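ATP-dependent DNA ligase (Mycobacterium tuberculosis, PDB 6NHX) seals breaks in double-stranded DNA at the expense of ATP and, together with Ku, repairs double-strand breaks by non-homologous end joining. Local coordinates at residues R173-G177 with R178-S182; T122-Q125 with D126-L130. The protein carries 1 engineered substitution. All coordinates share one frame; numbering follows the deposited sequence.

Contact 1: residues R173-G177 with R178-S182. With ATP (adenosine-5'-triphosphate), chain B.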
# COMPACT_ATOMS: atom_id res chain seq x y z
N ARG A 173 -0.85 -20.97 9.60
CA ARG A 173 0.15 -21.32 8.60
C ARG A 173 0.21 -20.22 7.54
O ARG A 173 -0.63 -19.32 7.47
CB ARG A 173 -0.16 -22.70 8.01
CG ARG A 173 -0.77 -22.70 6.61
CD ARG A 173 -1.21 -24.10 6.16
NE ARG A 173 -0.09 -25.02 5.96
CZ ARG A 173 0.80 -24.94 4.97
NH1 ARG A 173 0.73 -23.97 4.07
NH2 ARG A 173 1.77 -25.85 4.89
N TYR A 174 1.23 -20.29 6.69
CA TYR A 174 1.37 -19.37 5.57
C TYR A 174 0.78 -20.03 4.33
O TYR A 174 1.21 -21.12 3.95
CB TYR A 174 2.84 -19.02 5.33
CG TYR A 174 2.99 -17.81 4.44
CD1 TYR A 174 3.08 -16.53 4.99
CD2 TYR A 174 2.98 -17.93 3.04
CE1 TYR A 174 3.20 -15.39 4.17
CE2 TYR A 174 3.08 -16.80 2.22
CZ TYR A 174 3.20 -15.54 2.80
OH TYR A 174 3.30 -14.44 1.99
N GLN A 175 -0.20 -19.36 3.71
CA GLN A 175 -0.92 -19.90 2.55
C GLN A 175 -0.62 -19.08 1.31
O GLN A 175 -1.28 -18.06 1.05
CB GLN A 175 -2.42 -19.93 2.85
CG GLN A 175 -2.74 -20.73 4.09
CD GLN A 175 -4.21 -21.04 4.25
OE1 GLN A 175 -4.81 -20.71 5.27
NE2 GLN A 175 -4.79 -21.68 3.24
N PRO A 176 0.39 -19.45 0.52
CA PRO A 176 0.77 -18.62 -0.62
C PRO A 176 -0.37 -18.45 -1.61
O PRO A 176 -1.09 -19.41 -1.92
CB PRO A 176 1.95 -19.39 -1.24
CG PRO A 176 2.49 -20.23 -0.13
CD PRO A 176 1.31 -20.60 0.71
N GLY A 177 -0.55 -17.22 -2.07
CA GLY A 177 -1.48 -16.94 -3.14
C GLY A 177 -2.93 -16.96 -2.73
O GLY A 177 -3.80 -16.99 -3.61
N ARG A 178 -3.23 -16.95 -1.44
CA ARG A 178 -4.61 -17.04 -0.97
C ARG A 178 -4.92 -15.91 -0.01
O ARG A 178 -4.08 -15.53 0.81
CB ARG A 178 -4.86 -18.36 -0.23
CG ARG A 178 -4.82 -19.59 -1.11
CD ARG A 178 -5.19 -20.83 -0.30
NE ARG A 178 -6.58 -21.23 -0.51
CZ ARG A 178 -7.60 -20.78 0.21
NH1 ARG A 178 -7.40 -19.91 1.18
NH2 ARG A 178 -8.84 -21.21 -0.05
N ARG A 179 -6.13 -15.38 -0.10
CA ARG A 179 -6.64 -14.44 0.89
C ARG A 179 -7.37 -15.24 1.96
O ARG A 179 -8.23 -16.07 1.65
CB ARG A 179 -7.59 -13.45 0.23
CG ARG A 179 -7.92 -12.26 1.11
CD ARG A 179 -8.86 -11.27 0.41
NE ARG A 179 -8.32 -10.78 -0.86
CZ ARG A 179 -7.50 -9.75 -0.99
NH1 ARG A 179 -7.09 -9.06 0.08
NH2 ARG A 179 -7.10 -9.38 -2.21
N CYS A 180 -7.02 -15.01 3.23
CA CYS A 180 -7.39 -15.94 4.29
C CYS A 180 -8.03 -15.22 5.47
O CYS A 180 -7.70 -14.07 5.78
CB CYS A 180 -6.15 -16.68 4.81
SG CYS A 180 -5.33 -17.64 3.52
N ALA A 181 -8.94 -15.93 6.14
CA ALA A 181 -9.58 -15.42 7.34
C ALA A 181 -8.62 -15.28 8.51
O ALA A 181 -8.93 -14.58 9.48
CB ALA A 181 -10.76 -16.31 7.74
N SER A 182 -7.44 -15.91 8.44
CA SER A 182 -6.46 -15.83 9.51
C SER A 182 -5.67 -14.52 9.50
O SER A 182 -4.90 -14.29 10.44
CB SER A 182 -5.50 -17.01 9.39
OG SER A 182 -4.94 -17.02 8.09
PG ATP B . -4.98 -6.16 -1.41
O1G ATP B . -5.32 -6.73 -0.04
O2G ATP B . -5.60 -6.89 -2.58
O3G ATP B . -3.49 -5.91 -1.58
PB ATP B . -5.09 -3.23 -1.31
O1B ATP B . -6.20 -2.23 -1.50
O2B ATP B . -3.79 -3.12 -2.07
O3B ATP B . -5.72 -4.71 -1.48
PA ATP B . -5.29 -2.55 1.50
O1A ATP B . -6.76 -2.83 1.59
O2A ATP B . -4.69 -1.17 1.46
O3A ATP B . -4.73 -3.35 0.24
O5' ATP B . -4.51 -3.48 2.57
C5' ATP B . -3.14 -3.24 2.89
C4' ATP B . -2.21 -3.88 1.86
O4' ATP B . -0.88 -3.77 2.38
C3' ATP B . -2.47 -5.35 1.64
O3' ATP B . -1.96 -5.71 0.35
C2' ATP B . -1.58 -5.96 2.68
O2' ATP B . -1.24 -7.33 2.39
C1' ATP B . -0.35 -5.06 2.65
N9 ATP B . 0.29 -4.95 3.98
C8 ATP B . 0.71 -3.80 4.56
N7 ATP B . 1.29 -4.05 5.77
C5 ATP B . 1.26 -5.39 5.93
C6 ATP B . 1.67 -6.31 6.98
N6 ATP B . 2.23 -5.85 8.10
N1 ATP B . 1.45 -7.62 6.78
C2 ATP B . 0.88 -8.10 5.67
N3 ATP B . 0.46 -7.31 4.67
C4 ATP B . 0.60 -5.97 4.77
O HOH W 1 -3.52 -19.44 7.64

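Contact 2: residues T122-Q125 with D126-L130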
# COMPACT_ATOMS: atom_id res chain seq x y z
N THR A 122 4.71 -23.92 9.55
CA THR A 122 5.05 -23.50 10.90
C THR A 122 4.11 -22.36 11.31
O THR A 122 3.79 -21.49 10.50
CB THR A 122 6.50 -23.03 10.91
OG1 THR A 122 7.33 -24.17 10.61
CG2 THR A 122 6.89 -22.47 12.26
N ARG A 123 3.66 -22.37 12.56
CA ARG A 123 2.69 -21.38 13.02
C ARG A 123 3.32 -19.99 13.01
O ARG A 123 4.52 -19.82 13.30
CB ARG A 123 2.26 -21.69 14.45
CG ARG A 123 1.44 -22.96 14.59
CD ARG A 123 1.46 -23.43 16.03
NE ARG A 123 0.93 -24.79 16.17
CZ ARG A 123 1.68 -25.89 16.12
NH1 ARG A 123 2.99 -25.81 15.94
NH2 ARG A 123 1.11 -27.07 16.26
N TYR A 124 2.48 -18.98 12.72
CA TYR A 124 2.94 -17.60 12.65
C TYR A 124 3.78 -17.22 13.86
O TYR A 124 4.83 -16.59 13.73
CB TYR A 124 1.73 -16.67 12.52
CG TYR A 124 2.08 -15.20 12.67
CD1 TYR A 124 2.39 -14.42 11.56
CD2 TYR A 124 2.11 -14.60 13.93
CE1 TYR A 124 2.73 -13.09 11.69
CE2 TYR A 124 2.46 -13.26 14.08
CZ TYR A 124 2.75 -12.51 12.95
OH TYR A 124 3.10 -11.18 13.11
N GLN A 125 3.31 -17.59 15.06
CA GLN A 125 4.01 -17.18 16.27
C GLN A 125 5.45 -17.66 16.25
O GLN A 125 6.37 -16.94 16.68
CB GLN A 125 3.27 -17.76 17.48
CG GLN A 125 3.94 -17.51 18.81
CD GLN A 125 2.96 -17.60 19.96
OE1 GLN A 125 1.95 -16.89 19.97
NE2 GLN A 125 3.23 -18.47 20.92
N ASP A 126 5.68 -18.86 15.72
CA ASP A 126 7.02 -19.43 15.67
C ASP A 126 7.84 -18.85 14.52
O ASP A 126 9.05 -18.63 14.67
CB ASP A 126 6.94 -20.95 15.57
CG ASP A 126 6.19 -21.57 16.73
OD1 ASP A 126 6.42 -21.13 17.87
OD2 ASP A 126 5.38 -22.50 16.50
N ARG A 127 7.22 -18.63 13.35
CA ARG A 127 7.94 -17.96 12.27
C ARG A 127 8.42 -16.58 12.72
O ARG A 127 9.54 -16.17 12.39
CB ARG A 127 7.06 -17.81 11.03
CG ARG A 127 6.45 -19.12 10.51
CD ARG A 127 5.96 -18.96 9.06
NE ARG A 127 4.99 -17.85 8.90
CZ ARG A 127 3.67 -17.94 9.06
NH1 ARG A 127 3.11 -19.08 9.42
NH2 ARG A 127 2.92 -16.87 8.87
N ARG A 128 7.60 -15.86 13.49
CA ARG A 128 7.96 -14.53 13.95
C ARG A 128 9.18 -14.57 14.85
O ARG A 128 10.08 -13.74 14.72
CB ARG A 128 6.77 -13.90 14.69
CG ARG A 128 5.73 -13.29 13.80
CD ARG A 128 6.21 -12.07 12.99
NE ARG A 128 6.82 -11.02 13.81
CZ ARG A 128 6.92 -9.75 13.43
NH1 ARG A 128 6.45 -9.36 12.26
NH2 ARG A 128 7.52 -8.87 14.23
N LYS A 129 9.22 -15.53 15.79
CA LYS A 129 10.37 -15.62 16.68
C LYS A 129 11.64 -15.90 15.89
O LYS A 129 12.70 -15.33 16.17
CB LYS A 129 10.13 -16.67 17.76
CG LYS A 129 9.02 -16.30 18.73
CD LYS A 129 9.52 -16.08 20.14
CE LYS A 129 8.43 -15.47 21.02
NZ LYS A 129 8.27 -14.00 20.78
N LEU A 130 11.54 -16.75 14.87
CA LEU A 130 12.71 -17.01 14.03
C LEU A 130 13.13 -15.77 13.25
O LEU A 130 14.32 -15.48 13.12
CB LEU A 130 12.42 -18.15 13.05
CG LEU A 130 12.24 -19.53 13.64
CD1 LEU A 130 11.84 -20.48 12.51
CD2 LEU A 130 13.51 -20.01 14.30
O HOH W 2 4.64 -24.21 14.51

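Contact 1: residues R173-G177 with R178-S182
Gln175 meets Arg178 and Cys180 in a local turn contact at the surface of the nucleotide-binding domain, where the loop after strand 164-169 swings round into the short edge strand 179-180. The corner is a type II beta turn from Gln175 to Arg178. Pro176, whose ring already restrains phi, suits the second position, and Gly177 the third, where phi is positive. The closing bond, Arg178 N to Gln175 O, is weak at 3.4 Å.

The CG of Gln175 lies beside its backbone N (chi1 -57°), and the chain then runs out extended past the thiol of Cys180. Its CB, CD and OE1 all touch the sulfur, with OE1 3.6 Å from SG. At the amide's other end, NE2 rests 3.7 Å from CD of Arg178; the amide and guanidinium planes are only 16° apart, but NE2 approaches the guanidinium obliquely. One water ties together three polar groups: it donates to Gln175 OE1 (3.0 Å) and to Arg173 O, and accepts from Ser182 OG (2.8 Å), bridging from the residues before the turn to Ser182 beyond the strand.

Arg179 points from the strand to the other side. With CG anti to its backbone N (chi1 -167°), its long chain carries the guanidinium to the gamma phosphate edge-on, NH1 to ATP O1G and NH2 to ATP O2G, each 2.9 Å and nearly straight. NH1 also bonds Ala13 O on the neighbouring strand 12-15, which helps fix the rotation of the group. Two N-H bonds to two oxygens of one phosphate, with Arg51 and Lys185 also bonded to the nucleotide, are consistent with a site that holds the gamma phosphate and probably offsets its negative charge.

Contact 2: residues T122-Q125 with D126-L130
Tyr124 sends its CG anti to the backbone N (chi1 170°), while Arg128 keeps its own CG beside the backbone N (chi1 -82°), and the two side chains run side by side in the same direction. This sets the CG of Arg128 over one face of the phenol ring, a CH-pi contact 3.5 Å from the centroid. Bends at chi2 and chi3 then direct the rest of the chain past the hydroxyl, with CD 3.2 Å from Tyr124 OH. The aliphatic part of an arginine suits this place, packing on the ring while its polar end travels further, to Pro143 O. The phenol hydroxyl is hydrogen-bonded to Glu29, which also binds ATP.

Arg127, bent at chi3, turns back toward the start of the helix. Its NH1 meets Thr122 O at 2.7 Å in the guanidinium plane, and one face of the group covers Tyr124 CA. NH1 is shared with Ser172 O, and NE forms a salt bridge to Asp110, so the buried charge is held from several sides.

Nearby, CG2 of Thr122 packs against Asp126 CB at 3.6 Å. Asp126 OD2 stays 4.1 Å from Arg123 NH1, too far for a direct bond; a water bridges the two, also accepting from Arg123 N.

Arg123 is the N-cap residue, and its carbonyl accepts from Arg127 N (3.0 Å), the first of the i to i+4 bonds: this is the amino-terminal turn of helix 124-136.

In the fold
Both contacts are short-range and belong to the same nucleotide-binding domain, but contact 2 is partly buried at a helix start, whereas contact 1 is a surface turn leading into an edge strand. Their centres are about 15 Å apart, yet they touch: Arg127 NH1 packs 3.5 Å from Tyr174 N. Arginines play different parts in the two contacts. In contact 1, Arg179 spends its charge directly on the ATP gamma phosphate; in contact 2, arginines serve carbonyls, an aspartate and a ring face inside the protein, and the link toward the nucleotide runs from Tyr124 to Glu29, which bonds ATP. Asp110 of strand 105-114 links the two, meeting Arg127 as well as Tyr174.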